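Local coordinates for protein beta-hexosaminidase Amuc_2018 (Akkermansia muciniphila, PDB 6JEB) that hydrolyses terminal non-reducing N-acetylglucosamine and N-acetylgalactosamine residues from beta-N-acetylhexosaminides such as chitobiose and N-glycans, as a family 20 glycoside hydrolase, at residues E153-G158 / A401-D406; S149-S154 / I159-M164; T129-W134 / G219-L224; K145-R150 / H198-E203. All blocks are in the same frame, centred on the assembly; numbering follows the deposited sequence.

Contact 1: E153-G158 / A401-D406; sequences ESFGDG and AERLPD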
# COMPACT_ATOMS: atom_id res chain seq x y z
N GLU A 153 -8.97 24.31 -4.03
CA GLU A 153 -8.39 24.52 -2.71
C GLU A 153 -8.49 23.20 -1.95
O GLU A 153 -8.95 22.18 -2.49
CB GLU A 153 -9.10 25.64 -1.93
CG GLU A 153 -10.59 25.38 -1.71
CD GLU A 153 -11.27 26.45 -0.86
OE1 GLU A 153 -10.56 27.33 -0.31
OE2 GLU A 153 -12.51 26.41 -0.72
N SER A 154 -8.07 23.23 -0.68
CA SER A 154 -8.24 22.10 0.23
C SER A 154 -8.72 22.64 1.57
O SER A 154 -8.04 23.46 2.19
CB SER A 154 -6.92 21.34 0.42
OG SER A 154 -6.31 21.06 -0.83
N PHE A 155 -9.90 22.20 2.01
CA PHE A 155 -10.42 22.57 3.33
C PHE A 155 -10.43 24.08 3.55
O PHE A 155 -10.04 24.58 4.61
CB PHE A 155 -9.65 21.85 4.45
CG PHE A 155 -9.40 20.41 4.18
CD1 PHE A 155 -10.42 19.47 4.31
CD2 PHE A 155 -8.15 19.98 3.76
CE1 PHE A 155 -10.19 18.13 4.04
CE2 PHE A 155 -7.92 18.65 3.50
CZ PHE A 155 -8.93 17.72 3.64
N GLY A 156 -10.88 24.81 2.53
CA GLY A 156 -11.02 26.25 2.67
C GLY A 156 -9.74 27.04 2.67
O GLY A 156 -9.77 28.24 2.97
N ASP A 157 -8.60 26.42 2.33
CA ASP A 157 -7.32 27.12 2.43
C ASP A 157 -7.05 28.08 1.28
O ASP A 157 -6.04 28.78 1.31
CB ASP A 157 -6.15 26.14 2.61
CG ASP A 157 -5.89 25.26 1.38
OD1 ASP A 157 -6.52 25.45 0.31
OD2 ASP A 157 -5.03 24.36 1.50
N GLY A 158 -7.92 28.11 0.26
CA GLY A 158 -7.74 29.00 -0.86
C GLY A 158 -6.60 28.68 -1.79
O GLY A 158 -6.29 29.49 -2.68
N ALA A 401 -3.90 10.52 2.23
CA ALA A 401 -3.27 11.83 2.16
C ALA A 401 -4.25 13.00 2.09
O ALA A 401 -3.85 14.08 1.66
CB ALA A 401 -2.24 11.89 1.03
N GLU A 402 -5.51 12.81 2.50
CA GLU A 402 -6.41 13.96 2.60
C GLU A 402 -5.71 15.13 3.29
O GLU A 402 -5.83 16.28 2.87
CB GLU A 402 -7.68 13.61 3.39
CG GLU A 402 -8.68 12.69 2.70
CD GLU A 402 -8.46 11.22 3.02
OE1 GLU A 402 -7.31 10.85 3.34
OE2 GLU A 402 -9.44 10.45 2.98
N ARG A 403 -4.96 14.83 4.36
CA ARG A 403 -4.37 15.86 5.21
C ARG A 403 -2.84 15.83 5.20
O ARG A 403 -2.21 16.38 6.11
CB ARG A 403 -4.88 15.71 6.65
CG ARG A 403 -6.38 15.88 6.81
CD ARG A 403 -6.79 17.33 6.71
NE ARG A 403 -8.19 17.49 7.10
CZ ARG A 403 -8.75 18.66 7.38
NH1 ARG A 403 -8.04 19.78 7.30
NH2 ARG A 403 -10.03 18.71 7.74
N LEU A 404 -2.22 15.20 4.20
CA LEU A 404 -0.76 15.09 4.15
C LEU A 404 -0.28 15.71 2.84
O LEU A 404 -0.22 15.03 1.80
CB LEU A 404 -0.30 13.64 4.30
CG LEU A 404 -0.73 12.98 5.61
CD1 LEU A 404 -0.41 11.48 5.59
CD2 LEU A 404 -0.07 13.66 6.82
N PRO A 405 0.08 17.00 2.85
CA PRO A 405 0.25 17.73 1.58
C PRO A 405 1.60 17.60 0.90
O PRO A 405 1.72 18.05 -0.25
CB PRO A 405 -0.02 19.18 2.00
CG PRO A 405 0.43 19.24 3.43
CD PRO A 405 0.07 17.90 4.02
N ASP A 406 2.61 17.02 1.54
CA ASP A 406 3.93 16.89 0.93
C ASP A 406 4.66 15.70 1.52
O ASP A 406 4.20 15.08 2.49
CB ASP A 406 4.73 18.20 1.05
CG ASP A 406 4.91 18.65 2.49
OD1 ASP A 406 4.93 17.80 3.40
OD2 ASP A 406 5.04 19.87 2.71
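Phe-155 and Arg-403 both carry CG beside the backbone N and opposite the carbonyl carbon (chi1 -44° in Phe-155), and a bend at chi2 of Arg-403 (-76°) turns its guanidinium onto the Phe-155 ring. The two flat groups are nearly parallel, with planes at 2°. CZ of Arg-403 lies over the ring centre, 3.5 Å from the centroid of Phe-155. This is a stacked cation-pi pair. NH1 of Arg-403 reaches over CG of Phe-155 at 3.5 Å. CD of Arg-403 adds a CH-pi contact over the same face, 4.1 Å from the Phe-155 centroid. At the ring edge, in its plane, the backbone O of Glu-402 sits 3.2 Å from CE2 of Phe-155. Glu-402 itself belongs to the substrate-binding site, and Arg-403 follows it directly in a type I turn from Ala-401 to Leu-404.

Phe-155 stands on a type I' turn from Ser-154 to Asp-157. The turn is tied by Ser-154 N to Asp-157 OD1 (2.9 Å), which meets the carboxylate from above its plane. Trp-468 packs edge-to-face with Phe-155. Arg-403 NH1 also makes a salt bridge to Glu-469.

Exchanging Phe-155 for a serine would probably leave the Arg-403 guanidinium without its aromatic platform and freer to turn about its chain.

The stack joins the loop between strands 150-151 and 161-162 to the loop after strand 392-399 of the TIM-barrel domain. The positive charge of Arg-403 therefore probably interacts with both the Phe-155 face and the Glu-469 carboxylate.

Contact 2: S149-S154 / I159-M164; sequences SRREES and IPHEGM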
# COMPACT_ATOMS: atom_id res chain seq x y z
N SER A 149 -7.66 16.65 -12.71
CA SER A 149 -6.37 16.68 -12.02
C SER A 149 -6.17 17.95 -11.21
O SER A 149 -5.09 18.14 -10.64
CB SER A 149 -5.21 16.51 -13.02
OG SER A 149 -4.97 17.71 -13.74
N ARG A 150 -7.17 18.83 -11.16
CA ARG A 150 -7.05 20.15 -10.55
C ARG A 150 -8.19 20.37 -9.58
O ARG A 150 -9.33 19.98 -9.85
CB ARG A 150 -7.13 21.22 -11.64
CG ARG A 150 -5.93 21.21 -12.55
CD ARG A 150 -6.23 21.76 -13.94
NE ARG A 150 -4.99 22.00 -14.66
CZ ARG A 150 -4.93 22.39 -15.93
NH1 ARG A 150 -6.06 22.55 -16.62
NH2 ARG A 150 -3.76 22.62 -16.51
N ARG A 151 -7.90 21.03 -8.45
CA ARG A 151 -8.96 21.46 -7.55
C ARG A 151 -8.68 22.87 -7.05
O ARG A 151 -7.54 23.34 -7.05
CB ARG A 151 -9.19 20.47 -6.39
CG ARG A 151 -8.07 20.41 -5.37
CD ARG A 151 -8.45 19.51 -4.19
NE ARG A 151 -7.41 19.46 -3.17
CZ ARG A 151 -6.51 18.49 -3.06
NH1 ARG A 151 -6.53 17.46 -3.91
NH2 ARG A 151 -5.60 18.53 -2.10
N GLU A 152 -9.75 23.54 -6.62
CA GLU A 152 -9.67 24.96 -6.29
C GLU A 152 -8.91 25.23 -4.99
O GLU A 152 -8.28 26.28 -4.86
CB GLU A 152 -11.09 25.53 -6.19
CG GLU A 152 -11.16 27.00 -5.79
CD GLU A 152 -12.56 27.41 -5.39
OE1 GLU A 152 -13.52 26.68 -5.71
OE2 GLU A 152 -12.70 28.46 -4.73
N GLU A 153 -8.97 24.31 -4.03
CA GLU A 153 -8.39 24.52 -2.71
C GLU A 153 -8.49 23.20 -1.95
O GLU A 153 -8.95 22.18 -2.49
CB GLU A 153 -9.10 25.64 -1.93
CG GLU A 153 -10.59 25.38 -1.71
CD GLU A 153 -11.27 26.45 -0.86
OE1 GLU A 153 -10.56 27.33 -0.31
OE2 GLU A 153 -12.51 26.41 -0.72
N SER A 154 -8.07 23.23 -0.68
CA SER A 154 -8.24 22.10 0.23
C SER A 154 -8.72 22.64 1.57
O SER A 154 -8.04 23.46 2.19
CB SER A 154 -6.92 21.34 0.42
OG SER A 154 -6.31 21.06 -0.83
N ILE A 159 -5.97 27.51 -1.65
CA ILE A 159 -4.73 27.20 -2.37
C ILE A 159 -5.02 26.09 -3.38
O ILE A 159 -5.23 24.93 -2.98
CB ILE A 159 -3.61 26.83 -1.40
CG1 ILE A 159 -3.19 28.07 -0.61
CG2 ILE A 159 -2.42 26.23 -2.16
CD1 ILE A 159 -2.26 27.77 0.54
N PRO A 160 -5.02 26.39 -4.68
CA PRO A 160 -5.26 25.34 -5.67
C PRO A 160 -4.24 24.22 -5.56
O PRO A 160 -3.09 24.43 -5.17
CB PRO A 160 -5.13 26.07 -7.01
CG PRO A 160 -5.42 27.52 -6.68
CD PRO A 160 -4.84 27.71 -5.30
N HIS A 161 -4.68 23.01 -5.89
CA HIS A 161 -3.79 21.86 -5.90
C HIS A 161 -4.02 21.08 -7.18
O HIS A 161 -5.17 20.78 -7.53
CB HIS A 161 -4.04 20.94 -4.70
CG HIS A 161 -3.06 19.81 -4.63
ND1 HIS A 161 -1.74 20.01 -4.28
CD2 HIS A 161 -3.17 18.50 -4.95
CE1 HIS A 161 -1.10 18.85 -4.34
NE2 HIS A 161 -1.94 17.93 -4.76
N GLU A 162 -2.94 20.76 -7.88
CA GLU A 162 -3.07 19.98 -9.11
C GLU A 162 -1.86 19.08 -9.27
O GLU A 162 -0.87 19.16 -8.54
CB GLU A 162 -3.21 20.87 -10.35
CG GLU A 162 -1.92 21.49 -10.86
CD GLU A 162 -2.05 22.07 -12.27
OE1 GLU A 162 -2.61 21.39 -13.16
OE2 GLU A 162 -1.59 23.21 -12.50
N GLY A 163 -1.97 18.19 -10.25
CA GLY A 163 -0.86 17.36 -10.65
C GLY A 163 -1.34 16.15 -11.41
O GLY A 163 -2.42 15.62 -11.14
N MET A 164 -0.54 15.69 -12.36
CA MET A 164 -0.85 14.45 -13.06
C MET A 164 0.47 13.85 -13.51
O MET A 164 1.33 14.58 -14.01
CB MET A 164 -1.77 14.71 -14.26
CG MET A 164 -2.11 13.44 -15.04
SD MET A 164 -3.31 13.70 -16.36
CE MET A 164 -4.82 13.13 -15.57
O HOH W 1 -2.48 18.65 -13.30
O HOH W 2 -1.22 23.21 -15.27
O HOH W 3 -4.67 23.17 -0.99
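Backbone bonds join Arg-151 and His-161 in both directions. Arg-151 N donates to His-161 O at 2.9 Å, and His-161 N donates to Arg-151 O at 3.1 Å. Next along, Gly-163 N donates to Ser-149 O at 3.1 Å, in the carbonyl plane. CA-H...O contacts add to these, including Glu-153 CA to Ile-159 O at 3.2 Å.

The salt bridge lies on the face with Arg-150 and Glu-162. These side chains run side by side and point the same way. Arg-150 NE meets Glu-162 OE1 at 2.9 Å in a nearly straight bond (172°). The oxygen lies in the guanidinium plane, but the nitrogen stands above the carboxylate plane. One water links Ser-149 OG to Glu-162 OE1, and another links Arg-150 NH2 to Glu-162 OE2.

The two short strands form an antiparallel beta hairpin. Arg-151 and His-161 are its hydrogen-bonded pair; Arg-150 and Glu-162 are the non-hydrogen-bonded pair.

On the face with Arg-151 and His-161 the contact is oblique packing, with CB of His-161 over the centre of the Arg-151 guanidinium and the ring turned 34° from it. The Arg-151 chain is extended from CG to NE, which carries the guanidinium across His-161 CB to Ser-154. There NE and NH2 grip Ser-154 OG side-on, in the guanidinium plane. NH1 reaches the backbone O of Arg-101 and of Gln-132. A leucine in place of Arg-151 would probably deprive these carbonyls and Ser-154 OG of this donor. His-161 NE2 bonds to the backbone N of Phe-103.

Contact 3: T129-W134 / G219-L224; sequences TDNQGW and GNSKEL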
# COMPACT_ATOMS: atom_id res chain seq x y z
N THR A 129 -6.78 7.75 -8.01
CA THR A 129 -8.03 8.43 -8.31
C THR A 129 -8.89 8.52 -7.06
O THR A 129 -8.96 7.57 -6.27
CB THR A 129 -8.82 7.71 -9.43
OG1 THR A 129 -9.37 6.49 -8.93
CG2 THR A 129 -7.92 7.38 -10.62
N ASP A 130 -9.55 9.66 -6.88
CA ASP A 130 -10.51 9.80 -5.79
C ASP A 130 -11.38 11.02 -6.04
O ASP A 130 -11.49 11.50 -7.18
CB ASP A 130 -9.79 9.83 -4.42
CG ASP A 130 -10.65 9.24 -3.32
OD1 ASP A 130 -11.61 9.92 -2.90
OD2 ASP A 130 -10.38 8.09 -2.89
N ASN A 131 -12.00 11.54 -4.97
CA ASN A 131 -12.90 12.68 -5.11
C ASN A 131 -12.13 13.97 -5.35
O ASN A 131 -12.66 14.89 -5.99
CB ASN A 131 -13.72 12.83 -3.84
CG ASN A 131 -14.68 11.69 -3.62
OD1 ASN A 131 -15.35 11.23 -4.56
ND2 ASN A 131 -14.77 11.22 -2.38
N GLN A 132 -10.90 14.05 -4.84
CA GLN A 132 -10.11 15.27 -4.78
C GLN A 132 -9.11 15.40 -5.92
O GLN A 132 -8.40 16.41 -6.00
CB GLN A 132 -9.36 15.34 -3.43
CG GLN A 132 -10.25 15.45 -2.20
CD GLN A 132 -10.86 14.11 -1.76
OE1 GLN A 132 -10.50 13.05 -2.28
NE2 GLN A 132 -11.79 14.17 -0.81
N GLY A 133 -9.03 14.41 -6.80
CA GLY A 133 -8.08 14.45 -7.88
C GLY A 133 -7.97 13.14 -8.62
O GLY A 133 -8.35 12.08 -8.10
N TRP A 134 -7.44 13.21 -9.84
CA TRP A 134 -7.24 12.06 -10.72
C TRP A 134 -5.86 12.23 -11.32
O TRP A 134 -5.59 13.25 -11.95
CB TRP A 134 -8.32 12.06 -11.82
CG TRP A 134 -8.18 10.92 -12.78
CD1 TRP A 134 -7.19 10.74 -13.71
CD2 TRP A 134 -9.04 9.77 -12.89
NE1 TRP A 134 -7.38 9.55 -14.38
CE2 TRP A 134 -8.51 8.95 -13.90
CE3 TRP A 134 -10.22 9.38 -12.24
CZ2 TRP A 134 -9.11 7.74 -14.28
CZ3 TRP A 134 -10.81 8.16 -12.61
CH2 TRP A 134 -10.25 7.37 -13.62
N GLY A 219 -15.13 13.63 3.48
CA GLY A 219 -16.51 13.20 3.45
C GLY A 219 -16.81 12.32 2.25
O GLY A 219 -16.01 12.17 1.32
N ASN A 220 -18.01 11.76 2.27
CA ASN A 220 -18.40 10.71 1.34
C ASN A 220 -19.18 11.31 0.17
O ASN A 220 -20.05 12.16 0.35
CB ASN A 220 -19.26 9.67 2.07
CG ASN A 220 -19.77 8.56 1.15
OD1 ASN A 220 -20.96 8.52 0.82
ND2 ASN A 220 -18.88 7.65 0.75
N SER A 221 -18.84 10.85 -1.04
CA SER A 221 -19.59 11.18 -2.24
C SER A 221 -20.50 10.01 -2.61
O SER A 221 -20.09 8.85 -2.53
CB SER A 221 -18.63 11.45 -3.39
OG SER A 221 -19.34 11.53 -4.62
N LYS A 222 -21.74 10.32 -2.99
CA LYS A 222 -22.69 9.31 -3.44
C LYS A 222 -22.64 9.07 -4.95
O LYS A 222 -23.42 8.26 -5.46
CB LYS A 222 -24.12 9.71 -3.05
CG LYS A 222 -24.34 9.88 -1.56
CD LYS A 222 -25.76 10.35 -1.27
CE LYS A 222 -26.01 10.47 0.23
NZ LYS A 222 -27.39 10.96 0.53
N GLU A 223 -21.74 9.75 -5.67
CA GLU A 223 -21.73 9.71 -7.13
C GLU A 223 -21.09 8.41 -7.61
O GLU A 223 -19.87 8.22 -7.50
CB GLU A 223 -20.97 10.91 -7.67
CG GLU A 223 -21.63 12.24 -7.38
CD GLU A 223 -22.97 12.38 -8.08
OE1 GLU A 223 -23.16 11.73 -9.13
OE2 GLU A 223 -23.83 13.14 -7.59
N LEU A 224 -21.89 7.51 -8.18
CA LEU A 224 -21.40 6.27 -8.76
C LEU A 224 -21.49 6.34 -10.28
O LEU A 224 -22.48 6.84 -10.83
CB LEU A 224 -22.22 5.07 -8.27
CG LEU A 224 -22.39 4.88 -6.76
CD1 LEU A 224 -23.00 3.52 -6.46
CD2 LEU A 224 -21.07 5.03 -6.02
O HOH W 4 -16.51 9.11 -1.28
O HOH W 5 -13.42 11.89 0.25
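Two waters grip the side-chain amide nitrogen of Asn-131, and both lead to the 219-224 segment. One accepts from Asn-131 ND2 at 2.9 Å and from Ser-221 N at the same distance. The other accepts from Asn-131 ND2 at 3.0 Å and from Gln-132 NE2, and donates to Gly-219 O at 2.8 Å.

The direct touch is small. CB of Ser-221 lies 3.5 Å from Asn-131 OD1, while ND2 stays 4.0 Å from Gly-219 O. Asn-131 CG lies opposite the carbonyl carbon (chi1 -67°), which directs the amide towards Ser-221. OD1 of Asn-131 is a hydrogen-bond acceptor for Gln-195 N, so both ends of the amide are used and its rotation is fixed.

Ser-221 OG turns back on its own chain. It accepts from Glu-223 N at 3.2 Å, an ST turn.

Asp-130, the preceding residue in the chain, is an active-site residue of the charge relay system. Its OD1 accepts from Asn-131 N at 2.7 Å, on the anti side and 23° out of the carboxylate plane. The same oxygen takes a hydrogen bond from His-193, another member of the relay, and a salt bridge from Arg-101, which binds substrate. Gln-132 OE1 also bonds to Arg-101.

Asn-131 probably acts as a second-shell residue. Its N-H joins His-193 and Arg-101 on Asp-130 OD1, and its side chain reaches through water to the loop before helix 230-246. Two buried residues, Asn-131 and Ser-221, thus meet with water supplying the polar partners that their direct contact lacks.

Contact 4: K145-R150 / H198-E203; sequences KSVASR and HAAYPE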
# COMPACT_ATOMS: atom_id res chain seq x y z
N LYS A 145 -6.95 15.48 -17.45
CA LYS A 145 -5.91 16.46 -17.17
C LYS A 145 -6.51 17.85 -16.94
O LYS A 145 -6.22 18.49 -15.93
CB LYS A 145 -4.89 16.50 -18.30
CG LYS A 145 -3.87 17.64 -18.19
CD LYS A 145 -2.96 17.51 -16.98
CE LYS A 145 -1.99 18.69 -16.88
NZ LYS A 145 -1.01 18.55 -15.74
N SER A 146 -7.35 18.32 -17.85
CA SER A 146 -7.76 19.72 -17.79
C SER A 146 -8.70 20.01 -16.63
O SER A 146 -8.73 21.14 -16.13
CB SER A 146 -8.38 20.17 -19.11
OG SER A 146 -9.60 19.47 -19.33
N VAL A 147 -9.47 19.00 -16.20
CA VAL A 147 -10.45 19.17 -15.12
C VAL A 147 -10.11 18.32 -13.90
O VAL A 147 -9.90 18.84 -12.80
CB VAL A 147 -11.88 18.88 -15.61
CG1 VAL A 147 -12.86 19.04 -14.46
CG2 VAL A 147 -12.25 19.80 -16.77
N ALA A 148 -10.07 16.99 -14.08
CA ALA A 148 -10.04 16.09 -12.93
C ALA A 148 -8.75 16.14 -12.13
O ALA A 148 -8.74 15.72 -10.97
CB ALA A 148 -10.34 14.65 -13.38
N SER A 149 -7.66 16.65 -12.71
CA SER A 149 -6.37 16.68 -12.02
C SER A 149 -6.17 17.95 -11.21
O SER A 149 -5.09 18.14 -10.64
CB SER A 149 -5.21 16.51 -13.02
OG SER A 149 -4.97 17.71 -13.74
N ARG A 150 -7.17 18.83 -11.16
CA ARG A 150 -7.05 20.15 -10.55
C ARG A 150 -8.19 20.37 -9.58
O ARG A 150 -9.33 19.98 -9.85
CB ARG A 150 -7.13 21.22 -11.64
CG ARG A 150 -5.93 21.21 -12.55
CD ARG A 150 -6.23 21.76 -13.94
NE ARG A 150 -4.99 22.00 -14.66
CZ ARG A 150 -4.93 22.39 -15.93
NH1 ARG A 150 -6.06 22.55 -16.62
NH2 ARG A 150 -3.76 22.62 -16.51
N HIS A 198 -16.44 12.78 -12.07
CA HIS A 198 -17.71 13.43 -12.37
C HIS A 198 -17.51 14.88 -12.81
O HIS A 198 -18.19 15.35 -13.73
CB HIS A 198 -18.65 13.35 -11.16
CG HIS A 198 -20.08 13.70 -11.46
ND1 HIS A 198 -21.14 12.95 -11.00
CD2 HIS A 198 -20.62 14.72 -12.16
CE1 HIS A 198 -22.28 13.49 -11.42
NE2 HIS A 198 -21.99 14.56 -12.12
N ALA A 199 -16.58 15.59 -12.17
CA ALA A 199 -16.29 16.96 -12.58
C ALA A 199 -15.87 17.02 -14.05
O ALA A 199 -16.27 17.93 -14.78
CB ALA A 199 -15.21 17.56 -11.68
N ALA A 200 -15.09 16.02 -14.50
CA ALA A 200 -14.61 16.00 -15.88
C ALA A 200 -15.65 15.44 -16.84
O ALA A 200 -15.86 15.99 -17.92
CB ALA A 200 -13.32 15.18 -15.96
N TYR A 201 -16.28 14.32 -16.47
CA TYR A 201 -17.15 13.55 -17.36
C TYR A 201 -18.46 13.24 -16.64
O TYR A 201 -18.73 12.08 -16.28
CB TYR A 201 -16.45 12.28 -17.85
CG TYR A 201 -15.29 12.59 -18.76
CD1 TYR A 201 -15.51 13.03 -20.06
CD2 TYR A 201 -13.97 12.48 -18.32
CE1 TYR A 201 -14.46 13.36 -20.90
CE2 TYR A 201 -12.91 12.80 -19.16
CZ TYR A 201 -13.16 13.23 -20.46
OH TYR A 201 -12.13 13.56 -21.29
N PRO A 202 -19.30 14.25 -16.42
CA PRO A 202 -20.58 14.01 -15.74
C PRO A 202 -21.44 13.00 -16.47
O PRO A 202 -22.26 12.31 -15.84
CB PRO A 202 -21.23 15.40 -15.71
CG PRO A 202 -20.58 16.14 -16.85
CD PRO A 202 -19.16 15.66 -16.85
N GLU A 203 -21.26 12.88 -17.79
CA GLU A 203 -22.04 11.94 -18.59
C GLU A 203 -21.79 10.48 -18.21
O GLU A 203 -22.55 9.62 -18.67
CB GLU A 203 -21.75 12.16 -20.08
CG GLU A 203 -20.29 11.93 -20.50
CD GLU A 203 -19.48 13.21 -20.60
OE1 GLU A 203 -19.66 14.10 -19.74
OE2 GLU A 203 -18.67 13.35 -21.56
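The end of helix 143-148 approaches the end of helix 195-200, with the CA atoms of Val-147 and Ala-200 5.3 Å apart. Small side chains make this possible. CB of Val-147 and CB of Ala-200 meet at 4.0 Å. CB of Ala-148 touches the same methyl, Ala-200 CB, at 4.0 Å, so one methyl touches two consecutive residues. CG1 of Val-147 is anti to the backbone N (chi1 179°). From there it passes alongside the other helix end, 3.9 Å from Ala-199 CB and 3.6 Å from Ala-199 O. No hydrogen bond crosses between the two segments. The contact is apolar.

The chain after Lys-145 is tied by side-chain bonds. Ser-149 OG donates to Lys-145 O at 2.6 Å, on a lone pair in the carbonyl plane. Arg-150 NH1 turns back to Ser-146 O at 3.1 Å, and the nitrogen is tilted from the carbonyl plane. In the other segment the chain leaves helical geometry at Tyr-201, whose OH links back to Lys-143 N at the start of helix 143-148. His-198 stacks on Phe-205.

Ala-148 also packs on Trp-134. This is close apolar packing of a valine and three alanines. It joins two short helices that lie in the loops after strands 123-127 and 183-187 of the TIM-barrel catalytic domain of family 20.

In the fold
All four contacts lie on the same side of the chain's centre, within the catalytic domain. Contact 2 is the hairpin whose turn supplies the aromatic side of contact 1; their centres are 9 Å apart. Contact 2 also touches contact 3, where Ser-149 CB packs 3.4 Å from Trp-134 O; these centres are 14 Å apart. Contact 4 runs straight into the hairpin through Ser-149 and Arg-150. Its centre is 11 Å from that of contact 3. Contacts 1 and 3 both lie near the substrate site: the side chain of Glu-402 is about 7 Å from the bound acetamide and that of Asn-131 about 9 Å, nearest atoms.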